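Local coordinates for protein BspA (BspA_V) (Streptococcus agalactiae serotype III, PDB 5DZ8) that probably helps the bacterium adhere to its host, as the variable domain of a cell wall-anchored surface adhesin of the antigen I/II family, at residues 29-41 against 49-61. Sequence-based numbering, arbitrary orientation.
Sequences TKPDGSFEFNHDM and GYGKLTGKVNHHY. With PEG (di(hydroxyethyl)ether), chain D.
Strands 34-41 and 49-61 pair as an antiparallel hairpin, their axes 4.6 Å apart. Hydrogen-bonded pairs M41-G49, H39-G51, F37-L53 and F35-G55 alternate with non-hydrogen-bonded ones. On the face carrying F35, F37, H39 and L53, G55 and G51, having no side chain, leave room for the rings of F35 and H39. F35 CG sits between its backbone N and carbonyl carbon (chi1 70°), which swings the ring across the pair, and G55 CA lies 3.8 Å from the ring centroid in a CH-pi contact; H39 covers G51 CA likewise. F147 of strand 144-167 meets F35 and L53. The other face is mostly polar. K52, long enough to reach across, bridges from NZ to E36 OE2 at 2.8 Å, above the carboxylate plane, while N38 ND2 takes that oxygen's anti lone pair (170°). Just before strand 34-41, a type I turn from K30 ends at G33, whose positive phi suits glycine. P31 O accepts from H59 NE2 (3.1 Å) and D32 O from the long-armed K56 NZ (2.9 Å), while D32 OD1 closes an Asx turn on S34 N. H59 ND1 is hydrogen-bonded to Y165 OH of the second subunit, engaging both ring nitrogens. The chemistry implies a two-faced ribbon, largely aromatic and apolar where strand 144-167 packs, mostly polar opposite, its turn tied to strand 49-61 by K56, H59 and the V57 N to G33 O bond.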
ATOM      1  N   THR A  29      -1.959 -26.453 -15.478  1.00 30.79           N
ATOM      2  CA  THR A  29      -1.487 -26.161 -16.849  1.00 30.41           C
ATOM      3  C   THR A  29      -1.857 -27.263 -17.800  1.00 31.04           C
ATOM      4  O   THR A  29      -2.176 -28.362 -17.369  1.00 32.77           O
ATOM      5  CB  THR A  29       0.051 -26.030 -17.027  1.00 29.71           C
ATOM      6  OG1 THR A  29       0.702 -27.208 -16.581  1.00 31.04           O
ATOM      7  CG2 THR A  29       0.637 -24.819 -16.300  1.00 33.23           C
ATOM      8  N   LYS A  30      -1.847 -26.927 -19.088  1.00 31.72           N
ATOM      9  CA  LYS A  30      -1.899 -27.865 -20.176  1.00 32.43           C
ATOM     10  C   LYS A  30      -0.624 -27.703 -21.000  1.00 32.21           C
ATOM     11  O   LYS A  30       0.014 -26.712 -20.928  1.00 29.29           O
ATOM     12  CB  LYS A  30      -3.088 -27.645 -21.102  1.00 34.06           C
ATOM     13  CG  LYS A  30      -4.429 -27.804 -20.427  1.00 39.79           C
ATOM     14  CD  LYS A  30      -5.547 -27.728 -21.476  1.00 41.93           C
ATOM     15  CE  LYS A  30      -6.753 -27.055 -20.877  1.00 50.73           C
ATOM     16  NZ  LYS A  30      -7.974 -27.293 -21.690  1.00 62.11           N
ATOM     17  N   PRO A  31      -0.297 -28.699 -21.823  1.00 32.03           N
ATOM     18  CA  PRO A  31       0.897 -28.610 -22.629  1.00 34.92           C
ATOM     19  C   PRO A  31       0.891 -27.534 -23.691  1.00 30.56           C
ATOM     20  O   PRO A  31       1.950 -27.126 -24.119  1.00 32.68           O
ATOM     21  CB  PRO A  31       0.978 -30.008 -23.307  1.00 33.95           C
ATOM     22  CG  PRO A  31       0.229 -30.910 -22.374  1.00 35.05           C
ATOM     23  CD  PRO A  31      -0.836 -30.069 -21.750  1.00 31.27           C
ATOM     24  N   ASP A  32      -0.272 -27.118 -24.157  1.00 29.02           N
ATOM     25  CA  ASP A  32      -0.341 -26.007 -25.108  1.00 29.56           C
ATOM     26  C   ASP A  32       0.002 -24.619 -24.439  1.00 28.52           C
ATOM     27  O   ASP A  32       0.037 -23.625 -25.124  1.00 31.33           O
ATOM     28  CB  ASP A  32      -1.727 -25.954 -25.774  1.00 32.49           C
ATOM     29  CG  ASP A  32      -2.863 -25.424 -24.824  1.00 39.58           C
ATOM     30  OD1 ASP A  32      -2.611 -25.115 -23.643  1.00 43.03           O
ATOM     31  OD2 ASP A  32      -4.044 -25.318 -25.263  1.00 49.08           O
ATOM     32  N   GLY A  33       0.183 -24.544 -23.124  1.00 25.54           N
ATOM     33  CA  GLY A  33       0.612 -23.315 -22.459  1.00 24.08           C
ATOM     34  C   GLY A  33      -0.474 -22.744 -21.586  1.00 23.22           C
ATOM     35  O   GLY A  33      -0.223 -21.809 -20.833  1.00 24.05           O
ATOM     36  N   SER A  34      -1.682 -23.287 -21.679  1.00 22.55           N
ATOM     37  CA  SER A  34      -2.804 -22.813 -20.899  1.00 26.03           C
ATOM     38  C   SER A  34      -2.512 -22.949 -19.437  1.00 26.66           C
ATOM     39  O   SER A  34      -1.920 -23.974 -18.988  1.00 27.50           O
ATOM     40  CB  SER A  34      -4.065 -23.622 -21.219  1.00 27.96           C
ATOM     41  OG  SER A  34      -4.469 -23.316 -22.508  1.00 31.44           O
ATOM     42  N   PHE A  35      -2.914 -21.939 -18.678  1.00 24.83           N
ATOM     43  CA  PHE A  35      -2.720 -22.019 -17.258  1.00 26.33           C
ATOM     44  C   PHE A  35      -3.759 -21.301 -16.468  1.00 27.58           C
ATOM     45  O   PHE A  35      -4.419 -20.396 -16.947  1.00 28.46           O
ATOM     46  CB  PHE A  35      -1.320 -21.511 -16.859  1.00 26.66           C
ATOM     47  CG  PHE A  35      -1.132 -20.013 -17.010  1.00 26.61           C
ATOM     48  CD1 PHE A  35      -1.577 -19.145 -16.041  1.00 28.12           C
ATOM     49  CD2 PHE A  35      -0.522 -19.465 -18.171  1.00 25.17           C
ATOM     50  CE1 PHE A  35      -1.395 -17.760 -16.188  1.00 29.73           C
ATOM     51  CE2 PHE A  35      -0.330 -18.094 -18.309  1.00 23.37           C
ATOM     52  CZ  PHE A  35      -0.769 -17.232 -17.329  1.00 25.53           C
ATOM     53  N   GLU A  36      -3.768 -21.640 -15.199  1.00 27.79           N
ATOM     54  CA  GLU A  36      -4.648 -21.077 -14.240  1.00 32.46           C
ATOM     55  C   GLU A  36      -4.025 -21.186 -12.836  1.00 34.11           C
ATOM     56  O   GLU A  36      -3.790 -22.292 -12.316  1.00 32.82           O
ATOM     57  CB  GLU A  36      -5.946 -21.858 -14.313  1.00 34.32           C
ATOM     58  CG  GLU A  36      -6.891 -21.591 -13.185  1.00 40.68           C
ATOM     59  CD  GLU A  36      -8.113 -22.473 -13.231  1.00 46.75           C
ATOM     60  OE1 GLU A  36      -8.572 -22.803 -14.358  1.00 52.35           O
ATOM     61  OE2 GLU A  36      -8.604 -22.829 -12.117  1.00 54.62           O
ATOM     62  N   PHE A  37      -3.761 -20.020 -12.262  1.00 36.48           N
ATOM     63  CA  PHE A  37      -3.445 -19.861 -10.834  1.00 37.99           C
ATOM     64  C   PHE A  37      -4.679 -19.651  -9.971  1.00 35.26           C
ATOM     65  O   PHE A  37      -5.486 -18.822 -10.278  1.00 36.25           O
ATOM     66  CB  PHE A  37      -2.558 -18.630 -10.637  1.00 38.02           C
ATOM     67  CG  PHE A  37      -1.172 -18.814 -11.157  1.00 36.37           C
ATOM     68  CD1 PHE A  37      -0.259 -19.579 -10.447  1.00 34.70           C
ATOM     69  CD2 PHE A  37      -0.792 -18.273 -12.363  1.00 35.49           C
ATOM     70  CE1 PHE A  37       1.014 -19.760 -10.932  1.00 32.89           C
ATOM     71  CE2 PHE A  37       0.508 -18.418 -12.833  1.00 36.51           C
ATOM     72  CZ  PHE A  37       1.410 -19.148 -12.109  1.00 33.43           C
ATOM     73  N   ASN A  38      -4.770 -20.359  -8.861  1.00 40.36           N
ATOM     74  CA  ASN A  38      -5.845 -20.160  -7.861  1.00 40.60           C
ATOM     75  C   ASN A  38      -5.218 -19.721  -6.561  1.00 38.03           C
ATOM     76  O   ASN A  38      -4.263 -20.290  -6.168  1.00 50.05           O
ATOM     77  CB  ASN A  38      -6.587 -21.488  -7.701  1.00 36.76           C
ATOM     78  CG  ASN A  38      -7.518 -21.750  -8.881  1.00 38.88           C
ATOM     79  OD1 ASN A  38      -8.546 -21.095  -9.009  1.00 41.73           O
ATOM     80  ND2 ASN A  38      -7.141 -22.654  -9.774  1.00 37.51           N
ATOM     81  N   HIS A  39      -5.715 -18.696  -5.913  1.00 42.57           N
ATOM     82  CA  HIS A  39      -5.257 -18.345  -4.570  1.00 43.28           C
ATOM     83  C   HIS A  39      -6.401 -18.130  -3.543  1.00 46.25           C
ATOM     84  O   HIS A  39      -7.450 -17.546  -3.849  1.00 45.62           O
ATOM     85  CB  HIS A  39      -4.320 -17.142  -4.622  1.00 47.03           C
ATOM     86  CG  HIS A  39      -4.993 -15.808  -4.804  1.00 61.50           C
ATOM     87  ND1 HIS A  39      -5.021 -15.145  -6.017  1.00 64.04           N
ATOM     88  CD2 HIS A  39      -5.600 -14.980  -3.916  1.00 71.56           C
ATOM     89  CE1 HIS A  39      -5.614 -13.975  -5.870  1.00 62.95           C
ATOM     90  NE2 HIS A  39      -5.983 -13.853  -4.608  1.00 69.60           N
ATOM     91  N   ASP A  40      -6.177 -18.628  -2.325  1.00 47.20           N
ATOM     92  CA  ASP A  40      -7.048 -18.388  -1.158  1.00 47.57           C
ATOM     93  C   ASP A  40      -6.730 -17.041  -0.547  1.00 48.69           C
ATOM     94  O   ASP A  40      -5.576 -16.758  -0.281  1.00 55.31           O
ATOM     95  CB  ASP A  40      -6.792 -19.452  -0.086  1.00 51.81           C
ATOM     96  CG  ASP A  40      -7.534 -20.734  -0.339  1.00 58.71           C
ATOM     97  OD1 ASP A  40      -7.882 -21.005  -1.510  1.00 65.19           O
ATOM     98  OD2 ASP A  40      -7.780 -21.474   0.650  1.00 69.65           O
HETATM   99  N   MSE A  41      -7.743 -16.223  -0.307  1.00 52.12           N
HETATM  100  CA  MSE A  41      -7.566 -14.938   0.353  1.00 54.07           C
HETATM  101  C   MSE A  41      -8.012 -15.017   1.807  1.00 57.29           C
HETATM  102  O   MSE A  41      -9.168 -15.379   2.078  1.00 48.86           O
HETATM  103  CB  MSE A  41      -8.419 -13.912  -0.387  1.00 61.79           C
HETATM  104  CG  MSE A  41      -8.014 -12.478  -0.045  1.00 70.89           C
HETATM  105 SE   MSE A  41      -6.253 -12.104  -0.858  1.00 84.94          SE
HETATM  106  CE  MSE A  41      -7.109 -11.595  -2.550  1.00 84.29           C
ATOM    107  N   GLY A  49     -12.185 -15.299   0.411  1.00 43.82           N
ATOM    108  CA  GLY A  49     -12.414 -15.518  -1.019  1.00 46.95           C
ATOM    109  C   GLY A  49     -11.311 -16.226  -1.770  1.00 43.70           C
ATOM    110  O   GLY A  49     -10.225 -16.406  -1.239  1.00 39.43           O
ATOM    111  N   TYR A  50     -11.625 -16.592  -3.016  1.00 43.46           N
ATOM    112  CA  TYR A  50     -10.693 -17.201  -3.966  1.00 42.31           C
ATOM    113  C   TYR A  50     -10.479 -16.352  -5.243  1.00 40.61           C
ATOM    114  O   TYR A  50     -11.429 -15.901  -5.883  1.00 45.58           O
ATOM    115  CB  TYR A  50     -11.216 -18.571  -4.379  1.00 46.54           C
ATOM    116  CG  TYR A  50     -11.698 -19.398  -3.230  1.00 50.44           C
ATOM    117  CD1 TYR A  50     -10.796 -20.109  -2.418  1.00 56.59           C
ATOM    118  CD2 TYR A  50     -13.061 -19.502  -2.943  1.00 55.39           C
ATOM    119  CE1 TYR A  50     -11.245 -20.900  -1.336  1.00 55.94           C
ATOM    120  CE2 TYR A  50     -13.517 -20.292  -1.885  1.00 56.03           C
ATOM    121  CZ  TYR A  50     -12.617 -20.981  -1.083  1.00 55.38           C
ATOM    122  OH  TYR A  50     -13.125 -21.722  -0.042  1.00 55.14           O
ATOM    123  N   GLY A  51      -9.217 -16.144  -5.591  1.00 37.46           N
ATOM    124  CA  GLY A  51      -8.798 -15.411  -6.758  1.00 33.59           C
ATOM    125  C   GLY A  51      -8.313 -16.423  -7.776  1.00 32.94           C
ATOM    126  O   GLY A  51      -7.832 -17.471  -7.423  1.00 33.17           O
ATOM    127  N   LYS A  52      -8.499 -16.107  -9.039  1.00 31.55           N
ATOM    128  CA  LYS A  52      -8.143 -16.953 -10.135  1.00 31.20           C
ATOM    129  C   LYS A  52      -7.620 -16.065 -11.263  1.00 28.95           C
ATOM    130  O   LYS A  52      -8.312 -15.150 -11.705  1.00 27.06           O
ATOM    131  CB  LYS A  52      -9.346 -17.723 -10.645  1.00 35.34           C
ATOM    132  CG  LYS A  52      -9.017 -18.701 -11.767  1.00 39.05           C
ATOM    133  CD  LYS A  52     -10.192 -19.067 -12.666  1.00 42.04           C
ATOM    134  CE  LYS A  52     -11.257 -19.798 -11.909  1.00 46.32           C
ATOM    135  NZ  LYS A  52     -10.736 -21.116 -11.491  1.00 54.49           N
ATOM    136  N   LEU A  53      -6.389 -16.328 -11.685  1.00 26.62           N
ATOM    137  CA  LEU A  53      -5.794 -15.685 -12.847  1.00 26.77           C
ATOM    138  C   LEU A  53      -5.594 -16.749 -13.933  1.00 25.53           C
ATOM    139  O   LEU A  53      -4.882 -17.729 -13.690  1.00 27.68           O
ATOM    140  CB  LEU A  53      -4.428 -15.113 -12.485  1.00 26.73           C
ATOM    141  CG  LEU A  53      -3.709 -14.280 -13.560  1.00 27.12           C
ATOM    142  CD1 LEU A  53      -4.425 -12.964 -13.842  1.00 26.59           C
ATOM    143  CD2 LEU A  53      -2.290 -13.982 -13.091  1.00 29.12           C
ATOM    144  N   THR A  54      -6.199 -16.526 -15.100  1.00 22.25           N
ATOM    145  CA  THR A  54      -6.106 -17.406 -16.252  1.00 25.21           C
ATOM    146  C   THR A  54      -5.297 -16.755 -17.343  1.00 24.99           C
ATOM    147  O   THR A  54      -5.275 -15.552 -17.480  1.00 25.36           O
ATOM    148  CB  THR A  54      -7.494 -17.686 -16.843  1.00 26.78           C
ATOM    149  OG1 THR A  54      -8.178 -16.437 -17.003  1.00 28.67           O
ATOM    150  CG2 THR A  54      -8.298 -18.549 -15.865  1.00 28.68           C
ATOM    151  N   GLY A  55      -4.644 -17.584 -18.126  1.00 24.35           N
ATOM    152  CA  GLY A  55      -3.803 -17.111 -19.185  1.00 25.77           C
ATOM    153  C   GLY A  55      -3.251 -18.222 -20.068  1.00 24.01           C
ATOM    154  O   GLY A  55      -3.624 -19.340 -19.937  1.00 24.83           O
ATOM    155  N   LYS A  56      -2.321 -17.889 -20.940  1.00 25.39           N
ATOM    156  CA  LYS A  56      -1.717 -18.861 -21.821  1.00 27.76           C
ATOM    157  C   LYS A  56      -0.356 -18.410 -22.249  1.00 28.21           C
ATOM    158  O   LYS A  56      -0.204 -17.290 -22.719  1.00 27.51           O
ATOM    159  CB  LYS A  56      -2.533 -19.027 -23.056  1.00 32.11           C
ATOM    160  CG  LYS A  56      -2.094 -20.231 -23.872  1.00 34.94           C
ATOM    161  CD  LYS A  56      -2.988 -20.349 -25.064  1.00 33.59           C
ATOM    162  CE  LYS A  56      -2.563 -21.513 -25.954  1.00 37.49           C
ATOM    163  NZ  LYS A  56      -1.185 -21.312 -26.417  1.00 47.86           N
ATOM    164  N   VAL A  57       0.629 -19.292 -22.092  1.00 27.88           N
ATOM    165  CA  VAL A  57       1.961 -19.068 -22.635  1.00 30.59           C
ATOM    166  C   VAL A  57       1.940 -19.554 -24.057  1.00 31.18           C
ATOM    167  O   VAL A  57       1.487 -20.682 -24.325  1.00 29.98           O
ATOM    168  CB  VAL A  57       3.051 -19.794 -21.835  1.00 30.81           C
ATOM    169  CG1 VAL A  57       4.439 -19.468 -22.371  1.00 31.61           C
ATOM    170  CG2 VAL A  57       2.976 -19.358 -20.375  1.00 32.88           C
ATOM    171  N   ASN A  58       2.388 -18.680 -24.968  1.00 33.04           N
ATOM    172  CA  ASN A  58       2.486 -19.039 -26.384  1.00 32.53           C
ATOM    173  C   ASN A  58       3.871 -19.516 -26.707  1.00 29.45           C
ATOM    174  O   ASN A  58       4.833 -18.736 -26.796  1.00 31.76           O
ATOM    175  CB  ASN A  58       2.012 -17.896 -27.259  1.00 34.77           C
ATOM    176  CG  ASN A  58       0.622 -17.434 -26.865  1.00 37.05           C
ATOM    177  OD1 ASN A  58      -0.333 -18.195 -27.008  1.00 44.15           O
ATOM    178  ND2 ASN A  58       0.508 -16.200 -26.306  1.00 38.54           N
ATOM    179  N   HIS A  59       3.997 -20.824 -26.832  1.00 27.27           N
ATOM    180  CA  HIS A  59       5.290 -21.403 -27.111  1.00 30.21           C
ATOM    181  C   HIS A  59       5.214 -22.482 -28.192  1.00 32.60           C
ATOM    182  O   HIS A  59       4.157 -23.013 -28.498  1.00 32.71           O
ATOM    183  CB  HIS A  59       5.934 -21.951 -25.806  1.00 30.79           C
ATOM    184  CG  HIS A  59       5.112 -22.990 -25.119  1.00 28.69           C
ATOM    185  ND1 HIS A  59       5.000 -23.046 -23.760  1.00 32.16           N
ATOM    186  CD2 HIS A  59       4.318 -23.965 -25.592  1.00 32.85           C
ATOM    187  CE1 HIS A  59       4.196 -24.025 -23.413  1.00 35.36           C
ATOM    188  NE2 HIS A  59       3.760 -24.601 -24.514  1.00 34.41           N
ATOM    189  N   HIS A  60       6.357 -22.808 -28.759  1.00 34.16           N
ATOM    190  CA  HIS A  60       6.430 -23.922 -29.703  1.00 37.69           C
ATOM    191  C   HIS A  60       7.844 -24.522 -29.668  1.00 35.04           C
ATOM    192  O   HIS A  60       8.803 -23.879 -29.239  1.00 35.33           O
ATOM    193  CB  HIS A  60       6.001 -23.512 -31.110  1.00 33.97           C
ATOM    194  CG  HIS A  60       6.974 -22.632 -31.812  1.00 38.34           C
ATOM    195  ND1 HIS A  60       7.014 -21.259 -31.627  1.00 45.29           N
ATOM    196  CD2 HIS A  60       7.942 -22.918 -32.720  1.00 44.12           C
ATOM    197  CE1 HIS A  60       7.991 -20.744 -32.355  1.00 43.30           C
ATOM    198  NE2 HIS A  60       8.573 -21.734 -33.022  1.00 50.84           N
ATOM    199  N   TYR A  61       7.899 -25.776 -30.070  1.00 34.12           N
ATOM    200  CA  TYR A  61       9.047 -26.612 -29.924  1.00 39.58           C
ATOM    201  C   TYR A  61       9.521 -27.172 -31.271  1.00 39.84           C
ATOM    202  O   TYR A  61       8.707 -27.711 -32.016  1.00 39.54           O
ATOM    203  CB  TYR A  61       8.685 -27.822 -29.072  1.00 35.85           C
ATOM    204  CG  TYR A  61       8.093 -27.552 -27.753  1.00 34.55           C
ATOM    205  CD1 TYR A  61       8.666 -26.628 -26.879  1.00 33.82           C
ATOM    206  CD2 TYR A  61       6.946 -28.239 -27.332  1.00 34.34           C
ATOM    207  CE1 TYR A  61       8.098 -26.358 -25.642  1.00 30.27           C
ATOM    208  CE2 TYR A  61       6.381 -27.969 -26.081  1.00 34.90           C
ATOM    209  CZ  TYR A  61       6.971 -27.021 -25.249  1.00 31.18           C
ATOM    210  OH  TYR A  61       6.471 -26.815 -24.003  1.00 32.59           O
TER
HETATM  211  C1  PEG D 502       2.487 -29.119 -19.140  1.00 42.71           C
HETATM  212  O1  PEG D 502       1.071 -29.244 -18.792  1.00 44.32           O
HETATM  213  C2  PEG D 502       3.032 -30.208 -20.103  1.00 48.29           C
HETATM  214  O2  PEG D 502       4.265 -29.887 -20.826  1.00 46.98           O
HETATM  215  C3  PEG D 502       4.392 -30.460 -22.141  1.00 56.61           C
HETATM  216  C4  PEG D 502       4.893 -29.472 -23.227  1.00 61.41           C
HETATM  217  O4  PEG D 502       4.063 -28.313 -23.528  1.00 51.10           O
HETATM  218  O   HOH W   1       1.578 -22.161 -26.695  1.00 37.70           O